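Local structure of D-alanyl-lipoteichoic acid synthetase (3BMA) at residues C[23-29]-C[123-129]; C[240-244]-C[300-304]; C[100-104]-C[367-372]. The protein probably takes part in attaching D-alanine to lipoteichoic acid during cell-wall biogenesis, as a membrane-associated member of the DltD family. The protein carries 1 engineered substitution. All blocks are in the same frame, centred on the assembly; numbering follows the deposited sequence. Where two conformers were deposited one is given.

Interaction 1: C[23-29]-C[123-129]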
ATOM      1  N   ILE C  23      29.014  14.910  14.362  1.00 46.41           N
ATOM      2  CA  ILE C  23      28.144  14.746  13.202  1.00 42.77           C
ATOM      3  C   ILE C  23      26.784  14.241  13.680  1.00 40.45           C
ATOM      4  O   ILE C  23      25.747  14.716  13.215  1.00 38.83           O
ATOM      5  CB  ILE C  23      28.775  13.795  12.149  1.00 43.43           C
ATOM      6  CG1 ILE C  23      30.082  14.390  11.617  1.00 41.88           C
ATOM      7  CG2 ILE C  23      27.820  13.551  10.991  1.00 47.83           C
ATOM      8  CD1 ILE C  23      31.028  13.377  11.013  1.00 48.74           C
ATOM      9  N   ASP C  24      26.813  13.322  14.647  1.00 41.44           N
ATOM     10  CA  ASP C  24      25.611  12.734  15.244  1.00 43.69           C
ATOM     11  C   ASP C  24      24.690  13.744  15.927  1.00 42.75           C
ATOM     12  O   ASP C  24      23.488  13.726  15.693  1.00 41.12           O
ATOM     13  CB  ASP C  24      25.982  11.615  16.225  1.00 48.63           C
ATOM     14  CG  ASP C  24      26.319  10.299  15.527  1.00 56.29           C
ATOM     15  OD1 ASP C  24      26.482   9.285  16.240  1.00 61.79           O
ATOM     16  OD2 ASP C  24      26.416  10.268  14.279  1.00 58.97           O
ATOM     17  N   SER C  25      25.254  14.633  16.745  1.00 40.38           N
ATOM     18  CA  SER C  25      24.460  15.649  17.448  1.00 39.92           C
ATOM     19  C   SER C  25      23.737  16.588  16.480  1.00 38.31           C
ATOM     20  O   SER C  25      22.684  17.136  16.807  1.00 41.89           O
ATOM     21  CB  SER C  25      25.324  16.447  18.437  1.00 39.93           C
ATOM     22  OG  SER C  25      26.278  17.258  17.771  1.00 44.78           O
ATOM     23  N   PHE C  26      24.300  16.744  15.285  1.00 37.77           N
ATOM     24  CA  PHE C  26      23.701  17.557  14.239  1.00 33.84           C
ATOM     25  C   PHE C  26      22.694  16.810  13.351  1.00 35.20           C
ATOM     26  O   PHE C  26      21.555  17.261  13.215  1.00 36.50           O
ATOM     27  CB  PHE C  26      24.785  18.216  13.377  1.00 36.20           C
ATOM     28  CG  PHE C  26      24.242  19.163  12.345  1.00 42.66           C
ATOM     29  CD1 PHE C  26      23.902  20.462  12.692  1.00 37.42           C
ATOM     30  CD2 PHE C  26      24.064  18.755  11.024  1.00 53.20           C
ATOM     31  CE1 PHE C  26      23.394  21.338  11.745  1.00 39.07           C
ATOM     32  CE2 PHE C  26      23.551  19.626  10.071  1.00 53.55           C
ATOM     33  CZ  PHE C  26      23.219  20.923  10.435  1.00 43.23           C
ATOM     34  N   LYS C  27      23.110  15.692  12.743  1.00 38.38           N
ATOM     35  CA  LYS C  27      22.278  15.006  11.743  0.50 40.48           C
ATOM     36  C   LYS C  27      21.172  14.120  12.332  1.00 38.59           C
ATOM     37  O   LYS C  27      20.121  13.947  11.720  1.00 47.84           O
ATOM     38  CB  LYS C  27      23.135  14.244  10.714  0.50 40.53           C
ATOM     39  CG  LYS C  27      23.736  12.927  11.177  0.50 38.34           C
ATOM     40  CD  LYS C  27      24.358  12.173  10.012  0.50 39.85           C
ATOM     41  CE  LYS C  27      24.684  10.729  10.383  0.50 49.33           C
ATOM     42  NZ  LYS C  27      25.742  10.612  11.432  0.50 50.92           N
ATOM     43  N   GLU C  28      21.410  13.563  13.515  1.00 41.75           N
ATOM     44  CA  GLU C  28      20.437  12.667  14.129  1.00 44.56           C
ATOM     45  C   GLU C  28      19.272  13.411  14.765  1.00 42.68           C
ATOM     46  O   GLU C  28      19.433  14.486  15.342  1.00 43.56           O
ATOM     47  CB  GLU C  28      21.095  11.722  15.141  1.00 48.93           C
ATOM     48  CG  GLU C  28      21.241  10.267  14.681  1.00 58.47           C
ATOM     49  CD  GLU C  28      22.262  10.071  13.575  1.00 72.34           C
ATOM     50  OE1 GLU C  28      21.948   9.351  12.602  1.00 77.34           O
ATOM     51  OE2 GLU C  28      23.376  10.626  13.679  1.00 80.29           O
ATOM     52  N   ARG C  29      18.099  12.805  14.624  1.00 41.51           N
ATOM     53  CA  ARG C  29      16.851  13.337  15.146  0.50 39.37           C
ATOM     54  C   ARG C  29      16.805  13.279  16.672  1.00 39.24           C
ATOM     55  O   ARG C  29      16.486  14.267  17.325  1.00 43.17           O
ATOM     56  CB  ARG C  29      15.696  12.526  14.564  0.50 37.51           C
ATOM     57  CG  ARG C  29      14.319  12.989  14.949  0.50 29.46           C
ATOM     58  CD  ARG C  29      13.298  12.020  14.411  0.50 32.21           C
ATOM     59  NE  ARG C  29      12.028  12.683  14.143  0.50 34.83           N
ATOM     60  CZ  ARG C  29      11.703  13.254  12.988  0.50 35.39           C
ATOM     61  NH1 ARG C  29      10.518  13.830  12.862  0.50 38.27           N
ATOM     62  NH2 ARG C  29      12.548  13.251  11.962  0.50 29.97           N
ATOM     63  N   GLN C 123      27.975  14.415   4.673  1.00 29.76           N
ATOM     64  CA  GLN C 123      28.159  13.910   6.018  1.00 33.98           C
ATOM     65  C   GLN C 123      26.987  14.227   6.942  1.00 33.53           C
ATOM     66  O   GLN C 123      26.722  13.474   7.879  1.00 38.62           O
ATOM     67  CB  GLN C 123      29.462  14.453   6.604  1.00 31.05           C
ATOM     68  CG  GLN C 123      30.702  14.075   5.799  1.00 40.31           C
ATOM     69  CD  GLN C 123      31.988  14.618   6.405  1.00 50.31           C
ATOM     70  OE1 GLN C 123      32.277  14.401   7.585  1.00 61.72           O
ATOM     71  NE2 GLN C 123      32.772  15.322   5.593  1.00 54.90           N
ATOM     72  N   TYR C 124      26.280  15.322   6.671  1.00 31.88           N
ATOM     73  CA  TYR C 124      25.265  15.823   7.603  1.00 31.22           C
ATOM     74  C   TYR C 124      23.827  15.616   7.113  1.00 35.76           C
ATOM     75  O   TYR C 124      22.869  15.898   7.835  1.00 38.08           O
ATOM     76  CB  TYR C 124      25.528  17.297   7.958  1.00 35.31           C
ATOM     77  CG  TYR C 124      26.996  17.649   8.156  1.00 35.62           C
ATOM     78  CD1 TYR C 124      27.793  16.949   9.067  1.00 41.82           C
ATOM     79  CD2 TYR C 124      27.581  18.694   7.442  1.00 35.89           C
ATOM     80  CE1 TYR C 124      29.135  17.264   9.238  1.00 40.15           C
ATOM     81  CE2 TYR C 124      28.921  19.024   7.613  1.00 33.18           C
ATOM     82  CZ  TYR C 124      29.693  18.303   8.509  1.00 40.43           C
ATOM     83  OH  TYR C 124      31.024  18.624   8.685  1.00 37.63           O
ATOM     84  N   PHE C 125      23.684  15.115   5.889  1.00 31.02           N
ATOM     85  CA  PHE C 125      22.380  14.790   5.325  1.00 30.62           C
ATOM     86  C   PHE C 125      22.156  13.279   5.403  1.00 35.89           C
ATOM     87  O   PHE C 125      22.900  12.502   4.793  1.00 43.76           O
ATOM     88  CB  PHE C 125      22.302  15.285   3.877  1.00 29.84           C
ATOM     89  CG  PHE C 125      20.946  15.124   3.238  1.00 28.02           C
ATOM     90  CD1 PHE C 125      19.911  15.999   3.537  1.00 26.62           C
ATOM     91  CD2 PHE C 125      20.715  14.113   2.319  1.00 34.68           C
ATOM     92  CE1 PHE C 125      18.664  15.859   2.946  1.00 28.06           C
ATOM     93  CE2 PHE C 125      19.472  13.965   1.715  1.00 31.56           C
ATOM     94  CZ  PHE C 125      18.443  14.840   2.030  1.00 34.89           C
ATOM     95  N   ASN C 126      21.152  12.865   6.173  1.00 32.32           N
ATOM     96  CA  ASN C 126      20.765  11.456   6.233  1.00 31.72           C
ATOM     97  C   ASN C 126      19.419  11.205   5.549  1.00 28.11           C
ATOM     98  O   ASN C 126      18.796  12.144   5.054  1.00 22.39           O
ATOM     99  CB  ASN C 126      20.784  10.924   7.681  1.00 29.53           C
ATOM    100  CG  ASN C 126      19.781  11.618   8.596  1.00 27.80           C
ATOM    101  OD1 ASN C 126      18.908  12.365   8.152  1.00 18.77           O
ATOM    102  ND2 ASN C 126      19.897  11.352   9.892  1.00 29.82           N
ATOM    103  N   GLY C 127      18.979   9.946   5.544  1.00 27.95           N
ATOM    104  CA  GLY C 127      17.686   9.556   4.976  1.00 24.85           C
ATOM    105  C   GLY C 127      16.469  10.023   5.748  1.00 26.31           C
ATOM    106  O   GLY C 127      15.378  10.150   5.187  1.00 20.05           O
ATOM    107  N   ASP C 128      16.651  10.275   7.042  1.00 26.40           N
ATOM    108  CA  ASP C 128      15.584  10.821   7.880  1.00 21.13           C
ATOM    109  C   ASP C 128      15.274  12.262   7.479  1.00 22.77           C
ATOM    110  O   ASP C 128      14.118  12.676   7.526  1.00 34.84           O
ATOM    111  CB  ASP C 128      15.950  10.717   9.368  1.00 24.40           C
ATOM    112  CG  ASP C 128      14.845  11.211  10.285  1.00 30.80           C
ATOM    113  OD1 ASP C 128      13.644  11.028   9.978  1.00 37.58           O
ATOM    114  OD2 ASP C 128      15.186  11.789  11.329  1.00 46.47           O
ATOM    115  N   GLN C 129      16.300  13.006   7.060  1.00 28.01           N
ATOM    116  CA  GLN C 129      16.133  14.371   6.546  1.00 23.69           C
ATOM    117  C   GLN C 129      15.453  14.402   5.180  1.00 27.08           C
ATOM    118  O   GLN C 129      14.675  15.312   4.899  1.00 26.13           O
ATOM    119  CB  GLN C 129      17.477  15.085   6.454  1.00 23.23           C
ATOM    120  CG  GLN C 129      17.983  15.612   7.781  1.00 22.54           C
ATOM    121  CD  GLN C 129      19.422  16.061   7.723  1.00 20.02           C
ATOM    122  OE1 GLN C 129      19.866  16.621   6.721  1.00 25.89           O
ATOM    123  NE2 GLN C 129      20.164  15.822   8.803  1.00 23.74           N
TER
HETATM  124  O   HOH W   1      17.712  10.901  12.313  1.00 23.27           O

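Interaction 2: C[240-244]-C[300-304]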
ATOM      1  N   ASN C 240      52.874  33.980  16.531  1.00 65.67           N
ATOM      2  CA  ASN C 240      52.617  34.883  15.408  1.00 65.53           C
ATOM      3  C   ASN C 240      52.246  36.298  15.856  1.00 68.03           C
ATOM      4  O   ASN C 240      51.816  36.509  16.991  1.00 66.32           O
ATOM      5  CB  ASN C 240      51.524  34.313  14.494  1.00 64.17           C
ATOM      6  CG  ASN C 240      50.143  34.321  15.143  1.00 63.04           C
ATOM      7  OD1 ASN C 240      49.328  35.205  14.873  1.00 61.80           O
ATOM      8  ND2 ASN C 240      49.878  33.338  16.001  1.00 51.75           N
ATOM      9  N   GLU C 241      52.410  37.261  14.952  1.00 72.87           N
ATOM     10  CA  GLU C 241      52.059  38.652  15.239  1.00 78.68           C
ATOM     11  C   GLU C 241      50.898  39.168  14.377  1.00 79.13           C
ATOM     12  O   GLU C 241      50.862  40.344  13.997  1.00 77.77           O
ATOM     13  CB  GLU C 241      53.290  39.563  15.136  1.00 81.71           C
ATOM     14  CG  GLU C 241      54.234  39.461  16.336  1.00 88.46           C
ATOM     15  CD  GLU C 241      55.166  40.657  16.468  1.00 92.51           C
ATOM     16  OE1 GLU C 241      55.285  41.193  17.592  1.00 87.72           O
ATOM     17  OE2 GLU C 241      55.777  41.063  15.455  1.00 92.08           O
ATOM     18  N   MET C 242      49.953  38.275  14.077  1.00 78.06           N
ATOM     19  CA  MET C 242      48.691  38.659  13.434  1.00 73.53           C
ATOM     20  C   MET C 242      47.461  38.195  14.234  1.00 70.34           C
ATOM     21  O   MET C 242      46.326  38.259  13.752  1.00 68.94           O
ATOM     22  CB  MET C 242      48.648  38.231  11.956  1.00 70.39           C
ATOM     23  CG  MET C 242      48.655  36.735  11.691  1.00 69.23           C
ATOM     24  SD  MET C 242      49.381  36.316  10.086  1.00 75.66           S
ATOM     25  CE  MET C 242      48.466  37.362   8.961  1.00 65.14           C
ATOM     26  N   GLY C 243      47.711  37.728  15.458  1.00 67.47           N
ATOM     27  CA  GLY C 243      46.665  37.520  16.460  1.00 65.74           C
ATOM     28  C   GLY C 243      45.942  36.186  16.478  1.00 64.36           C
ATOM     29  O   GLY C 243      44.932  36.043  17.169  1.00 68.07           O
ATOM     30  N   MET C 244      46.452  35.208  15.734  1.00 60.27           N
ATOM     31  CA  MET C 244      45.806  33.897  15.635  1.00 55.20           C
ATOM     32  C   MET C 244      46.282  32.935  16.713  1.00 57.15           C
ATOM     33  O   MET C 244      47.351  33.129  17.292  1.00 60.18           O
ATOM     34  CB  MET C 244      46.053  33.280  14.264  1.00 49.39           C
ATOM     35  CG  MET C 244      45.450  34.058  13.125  1.00 50.98           C
ATOM     36  SD  MET C 244      45.982  33.355  11.569  1.00 55.42           S
ATOM     37  CE  MET C 244      45.624  34.700  10.460  1.00 51.98           C
ATOM     38  N   ASN C 300      39.685  38.245  10.274  1.00 50.93           N
ATOM     39  CA  ASN C 300      40.897  38.839  10.840  1.00 50.93           C
ATOM     40  C   ASN C 300      41.466  39.891   9.875  1.00 52.12           C
ATOM     41  O   ASN C 300      41.784  39.572   8.725  1.00 54.40           O
ATOM     42  CB  ASN C 300      41.914  37.722  11.128  1.00 48.67           C
ATOM     43  CG  ASN C 300      43.086  38.174  11.991  1.00 43.14           C
ATOM     44  OD1 ASN C 300      43.828  39.088  11.636  1.00 45.06           O
ATOM     45  ND2 ASN C 300      43.279  37.497  13.117  1.00 42.66           N
ATOM     46  N   LYS C 301      41.557  41.138  10.342  1.00 55.52           N
ATOM     47  CA  LYS C 301      41.979  42.274   9.504  1.00 55.60           C
ATOM     48  C   LYS C 301      43.451  42.197   9.107  1.00 52.89           C
ATOM     49  O   LYS C 301      43.808  42.531   7.972  1.00 49.82           O
ATOM     50  CB  LYS C 301      41.671  43.609  10.194  1.00 55.14           C
ATOM     51  CG  LYS C 301      41.948  44.861   9.350  1.00 58.82           C
ATOM     52  CD  LYS C 301      41.420  46.132  10.010  1.00 60.64           C
ATOM     53  CE  LYS C 301      40.106  46.607   9.386  1.00 70.33           C
ATOM     54  NZ  LYS C 301      38.960  45.667   9.578  1.00 68.90           N
ATOM     55  N   LYS C 302      44.288  41.742  10.042  1.00 53.14           N
ATOM     56  CA  LYS C 302      45.715  41.565   9.773  0.50 56.61           C
ATOM     57  C   LYS C 302      45.953  40.444   8.767  1.00 58.85           C
ATOM     58  O   LYS C 302      46.923  40.485   8.003  1.00 60.57           O
ATOM     59  CB  LYS C 302      46.502  41.322  11.063  0.50 57.26           C
ATOM     60  CG  LYS C 302      46.797  42.595  11.845  0.50 59.45           C
ATOM     61  CD  LYS C 302      47.842  42.372  12.926  0.50 59.77           C
ATOM     62  CE  LYS C 302      48.099  43.652  13.707  0.50 62.07           C
ATOM     63  NZ  LYS C 302      49.119  43.462  14.773  0.50 61.41           N
ATOM     64  N   TRP C 303      45.054  39.459   8.761  1.00 57.39           N
ATOM     65  CA  TRP C 303      45.075  38.386   7.780  1.00 55.55           C
ATOM     66  C   TRP C 303      44.607  38.883   6.420  1.00 56.83           C
ATOM     67  O   TRP C 303      45.222  38.570   5.400  1.00 60.66           O
ATOM     68  CB  TRP C 303      44.205  37.214   8.238  1.00 55.26           C
ATOM     69  CG  TRP C 303      43.788  36.284   7.129  1.00 55.21           C
ATOM     70  CD1 TRP C 303      42.535  36.145   6.606  1.00 53.37           C
ATOM     71  CD2 TRP C 303      44.632  35.382   6.394  1.00 60.14           C
ATOM     72  NE1 TRP C 303      42.538  35.206   5.601  1.00 55.25           N
ATOM     73  CE2 TRP C 303      43.812  34.722   5.448  1.00 60.03           C
ATOM     74  CE3 TRP C 303      45.999  35.065   6.444  1.00 55.72           C
ATOM     75  CZ2 TRP C 303      44.314  33.764   4.557  1.00 56.32           C
ATOM     76  CZ3 TRP C 303      46.496  34.113   5.560  1.00 53.44           C
ATOM     77  CH2 TRP C 303      45.654  33.474   4.628  1.00 51.94           C
ATOM     78  N   MET C 304      43.523  39.657   6.415  1.00 57.67           N
ATOM     79  CA  MET C 304      42.905  40.107   5.169  1.00 58.86           C
ATOM     80  C   MET C 304      43.731  41.182   4.443  1.00 61.33           C
ATOM     81  O   MET C 304      43.644  41.311   3.221  1.00 63.23           O
ATOM     82  CB  MET C 304      41.428  40.493   5.383  1.00 60.00           C
ATOM     83  CG  MET C 304      41.094  41.964   5.574  1.00 59.66           C
ATOM     84  SD  MET C 304      39.296  42.217   5.556  1.00 54.90           S
ATOM     85  CE  MET C 304      38.890  41.776   7.226  1.00 50.47           C
TER

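Interaction 3: C[100-104]-C[367-372]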
ATOM      1  N   LYS C 100       9.682  29.948  18.602  1.00 35.82           N
ATOM      2  CA  LYS C 100      10.861  29.924  19.458  1.00 37.81           C
ATOM      3  C   LYS C 100      11.996  30.845  19.019  1.00 39.39           C
ATOM      4  O   LYS C 100      12.015  31.333  17.899  1.00 35.36           O
ATOM      5  CB  LYS C 100      11.348  28.484  19.652  1.00 41.04           C
ATOM      6  CG  LYS C 100      10.997  27.945  21.026  1.00 52.60           C
ATOM      7  CD  LYS C 100      10.361  26.577  20.970  1.00 59.31           C
ATOM      8  CE  LYS C 100       9.734  26.235  22.314  1.00 65.10           C
ATOM      9  NZ  LYS C 100       8.908  25.000  22.245  1.00 75.22           N
ATOM     10  N   GLN C 101      12.926  31.103  19.931  1.00 41.43           N
ATOM     11  CA  GLN C 101      14.100  31.902  19.608  1.00 40.80           C
ATOM     12  C   GLN C 101      15.263  31.006  19.195  1.00 40.01           C
ATOM     13  O   GLN C 101      15.485  29.952  19.799  1.00 40.19           O
ATOM     14  CB  GLN C 101      14.504  32.780  20.793  1.00 40.06           C
ATOM     15  CG  GLN C 101      13.567  33.948  21.061  1.00 39.31           C
ATOM     16  CD  GLN C 101      14.071  34.855  22.173  1.00 41.64           C
ATOM     17  OE1 GLN C 101      14.521  34.387  23.220  1.00 42.26           O
ATOM     18  NE2 GLN C 101      13.993  36.160  21.948  1.00 34.61           N
ATOM     19  N   VAL C 102      15.986  31.418  18.152  1.00 35.72           N
ATOM     20  CA  VAL C 102      17.219  30.736  17.728  1.00 33.38           C
ATOM     21  C   VAL C 102      18.386  31.721  17.505  1.00 34.24           C
ATOM     22  O   VAL C 102      18.182  32.937  17.420  1.00 24.41           O
ATOM     23  CB  VAL C 102      17.021  29.854  16.444  1.00 29.39           C
ATOM     24  CG1 VAL C 102      15.812  28.915  16.564  1.00 25.12           C
ATOM     25  CG2 VAL C 102      16.911  30.704  15.197  1.00 23.82           C
ATOM     26  N   VAL C 103      19.604  31.177  17.434  1.00 33.96           N
ATOM     27  CA  VAL C 103      20.794  31.921  17.010  1.00 30.46           C
ATOM     28  C   VAL C 103      21.250  31.345  15.671  1.00 29.15           C
ATOM     29  O   VAL C 103      21.437  30.137  15.544  1.00 34.30           O
ATOM     30  CB  VAL C 103      21.948  31.812  18.047  1.00 28.31           C
ATOM     31  CG1 VAL C 103      23.235  32.436  17.507  1.00 22.44           C
ATOM     32  CG2 VAL C 103      21.556  32.466  19.350  1.00 21.40           C
ATOM     33  N   TYR C 104      21.410  32.206  14.673  1.00 32.33           N
ATOM     34  CA  TYR C 104      21.840  31.770  13.352  1.00 29.25           C
ATOM     35  C   TYR C 104      23.038  32.585  12.873  1.00 31.14           C
ATOM     36  O   TYR C 104      22.902  33.758  12.542  1.00 29.34           O
ATOM     37  CB  TYR C 104      20.677  31.868  12.357  1.00 31.09           C
ATOM     38  CG  TYR C 104      20.890  31.087  11.084  1.00 33.58           C
ATOM     39  CD1 TYR C 104      20.532  29.742  11.007  1.00 33.66           C
ATOM     40  CD2 TYR C 104      21.446  31.686   9.956  1.00 39.40           C
ATOM     41  CE1 TYR C 104      20.730  29.011   9.849  1.00 34.32           C
ATOM     42  CE2 TYR C 104      21.650  30.963   8.790  1.00 37.76           C
ATOM     43  CZ  TYR C 104      21.284  29.627   8.746  1.00 36.50           C
ATOM     44  OH  TYR C 104      21.486  28.904   7.600  1.00 34.70           O
ATOM     45  N   PHE C 367      18.829  39.185  24.550  1.00 40.19           N
ATOM     46  CA  PHE C 367      17.798  38.761  23.600  1.00 38.18           C
ATOM     47  C   PHE C 367      17.127  37.452  24.027  1.00 35.18           C
ATOM     48  O   PHE C 367      15.899  37.345  24.016  1.00 38.33           O
ATOM     49  CB  PHE C 367      18.404  38.632  22.195  1.00 37.78           C
ATOM     50  CG  PHE C 367      17.467  38.055  21.167  1.00 34.85           C
ATOM     51  CD1 PHE C 367      16.419  38.809  20.657  1.00 35.99           C
ATOM     52  CD2 PHE C 367      17.650  36.760  20.689  1.00 31.51           C
ATOM     53  CE1 PHE C 367      15.559  38.278  19.697  1.00 36.93           C
ATOM     54  CE2 PHE C 367      16.795  36.222  19.736  1.00 23.20           C
ATOM     55  CZ  PHE C 367      15.750  36.983  19.237  1.00 33.04           C
ATOM     56  N   LEU C 368      17.937  36.468  24.410  1.00 33.58           N
ATOM     57  CA  LEU C 368      17.427  35.155  24.803  1.00 31.21           C
ATOM     58  C   LEU C 368      16.880  35.118  26.231  1.00 39.68           C
ATOM     59  O   LEU C 368      15.971  34.338  26.522  1.00 36.38           O
ATOM     60  CB  LEU C 368      18.496  34.071  24.621  1.00 30.66           C
ATOM     61  CG  LEU C 368      19.060  33.763  23.226  1.00 36.04           C
ATOM     62  CD1 LEU C 368      20.093  32.659  23.329  1.00 36.81           C
ATOM     63  CD2 LEU C 368      17.978  33.375  22.232  1.00 27.79           C
ATOM     64  N   SER C 369      17.432  35.952  27.116  1.00 40.70           N
ATOM     65  CA  SER C 369      16.964  36.040  28.512  1.00 40.97           C
ATOM     66  C   SER C 369      15.582  36.674  28.626  1.00 43.18           C
ATOM     67  O   SER C 369      14.854  36.417  29.589  1.00 47.95           O
ATOM     68  CB  SER C 369      17.948  36.823  29.380  1.00 37.15           C
ATOM     69  OG  SER C 369      19.240  36.246  29.326  1.00 38.29           O
ATOM     70  N   ASN C 370      15.236  37.505  27.644  1.00 39.91           N
ATOM     71  CA  ASN C 370      13.929  38.146  27.570  1.00 38.25           C
ATOM     72  C   ASN C 370      13.216  37.746  26.282  1.00 36.39           C
ATOM     73  O   ASN C 370      13.227  38.506  25.314  1.00 40.85           O
ATOM     74  CB  ASN C 370      14.081  39.667  27.634  1.00 35.35           C
ATOM     75  CG  ASN C 370      14.813  40.130  28.875  1.00 41.31           C
ATOM     76  OD1 ASN C 370      14.225  40.238  29.953  1.00 44.29           O
ATOM     77  ND2 ASN C 370      16.102  40.424  28.726  1.00 36.13           N
ATOM     78  N   PRO C 371      12.584  36.555  26.269  1.00 39.97           N
ATOM     79  CA  PRO C 371      12.013  35.999  25.044  1.00 39.71           C
ATOM     80  C   PRO C 371      10.789  36.773  24.567  1.00 45.25           C
ATOM     81  O   PRO C 371       9.839  36.969  25.326  1.00 50.68           O
ATOM     82  CB  PRO C 371      11.616  34.568  25.450  1.00 35.59           C
ATOM     83  CG  PRO C 371      12.278  34.322  26.764  1.00 43.41           C
ATOM     84  CD  PRO C 371      12.354  35.659  27.414  1.00 42.35           C
ATOM     85  N   THR C 372      10.839  37.224  23.319  1.00 46.85           N
ATOM     86  CA  THR C 372       9.722  37.915  22.686  1.00 50.69           C
ATOM     87  C   THR C 372       9.321  37.159  21.419  1.00 52.14           C
ATOM     88  O   THR C 372      10.189  36.607  20.738  1.00 55.38           O
ATOM     89  CB  THR C 372      10.074  39.389  22.349  1.00 50.00           C
ATOM     90  OG1 THR C 372      11.382  39.460  21.769  1.00 50.82           O
ATOM     91  CG2 THR C 372      10.039  40.246  23.605  1.00 54.80           C
TER

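Interaction 1: C[23-29]-C[123-129]
R29 and D128 make the charged end of this contact. R29 NH2 donates to D128 OD2 at 3.1 Å with an N-H...O angle of 155°; the acceptor lies near the guanidinium plane and is approached on the syn side of the carboxylate. OD2 has further donors in Q92 NE2 and in a water that accepts from the backbone N of R29 and from N126 ND2. Three donors on one oxygen would restrain the rotation of the carboxylate.

Among the uncharged polar groups, Q129 NE2 gives its shorter bond to Y124 O (2.9 Å) and a weak one to K27 O (3.5 Å), bridging the segments. K27 O accepts from Q92 NE2. N126 OD1 caps the helix beginning at G127 by accepting from Q129 N at 2.9 Å.

The apolar part is built on Y124. I23 CG1 meets the ring edge at CE1, 3.8 Å away near its plane, while F26 CD2 packs on Y124 CB at 3.7 Å. The two rings meet obliquely, planes 79° apart. The aliphatic part of K27 instead lies on backbone oxygens, CB 3.3 Å from Y124 O; its chain bends at chi4 (-65°), and NZ turns back to D24 and E28 in a salt-bridge network of weak hydrogen bonds. K27 and R29 have two conformers each; their side-chain bonds belong to the one described.

Y124 OH is held by G79 O, and F197 of a second subunit packs on Q123. Helix 83-90 adjoins F26, Y124 and Q129, helix 174-194 borders R29 and D128, and strand 72-76 receives S25 and F26.

Interaction 2: C[240-244]-C[300-304]
N300 joins the loop 240-244 to the start of helix 301-307 through a bond from its ND2 to M242 O, 3.2 Å long with an N-H...O angle of 144°. The donor lies in the carbonyl plane of M242, whereas the oxygen is somewhat tilted from the plane of the N300 amide. The other end of that amide serves the helix: N300 OD1 accepts from W303 N at 3.1 Å, the capping bond of an N-cap residue. With CG anti to the backbone N (chi1 -167°), the amide can reach the loop and the first turn together.

Within the loop a second asparagine supplies the order. N240 OD1 takes M244 N at 3.0 Å, in the carbonyl plane on a lone pair, and M242 N at 3.2 Å, tilted from that plane; the latter bond defines an Asx turn. N240 ND2 completes the grip with an almost straight bond to M244 O (2.8 Å, 177°).

The apolar contacts are made largely by methionine methyls. M244, extended beyond CG, brings CE to 3.6 Å from W303 CB. M242 bends at chi3 and lays CE against the helix backbone, 3.6 Å from K302 O, and at the edge of the W303 indole. K302 packs CB on M242 CB at 3.9 Å and, in the conformer described, its extended chain runs along the loop backbone. I253 of helix 246-253 touches both M244 and W303.

Because OD1 of N300 faces the amino end of a helix, its amide would be expected to be polarised, making ND2 a somewhat stronger donor to M242 O. Across the two segments the polar link is this one hydrogen bond; the rest is methionine and lysine packing.

Interaction 3: C[100-104]-C[367-372]
Q101 and F367 approach from opposite directions where strand 101-105, in the middle of the parallel sheet of an SGNH-hydrolase-like α/β fold, meets the end of helix 355-369. The NE2 end of the glutamine amide lies over one face of the F367 ring, the planes 34° apart. Q101 NE2 stands 3.3 Å above the F367 ring plane, offset toward the rim and nearest to CZ. F367 holds CG anti to its own nitrogen (chi1 174°), which brings the ring within range of this amide.

Q101 NE2 donates to F367 O at 3.1 Å, from well above the carbonyl plane, so NE2 is bonded to the carbonyl while resting over the ring of the same residue. The other end, OE1, is bonded to R42 NH2, and the two partners fix which way round the amide is set. R42 also donates to L368 O, tying the helix end to the same cluster.

L368 flanks the glutamine stem: its CD2 comes to 3.8 Å from Q101 CB, and its other methyl, CD1, lies 4.2 Å from V103 CG2. V102 starts away from the helix end and touches F285 of helix 274-287. Beyond the helix, P371 closes on the amide, its CA 3.5 Å from Q101 OE1.

In the fold
Interaction 3 is tied directly to the central parallel sheet, between neighbouring strands 43-47 and 291-296. Interaction 1 reaches the sheet at its outermost strand 72-76; its centre is 24 Å from that of interaction 3, with nearest atoms about 8 Å apart, and helix 118-124 is the next helix after strand 101-105. Their segments alternate along the chain. Interaction 2 is more peripheral, about 24 Å from the centre of the chain against about 15 Å for interaction 3. It is nested within the long loop closed by 100-104 and 367-372, yet its centre lies 32 Å from theirs. Interactions 1 and 2, centres 35 Å apart, occupy opposite sides of the chain's centre.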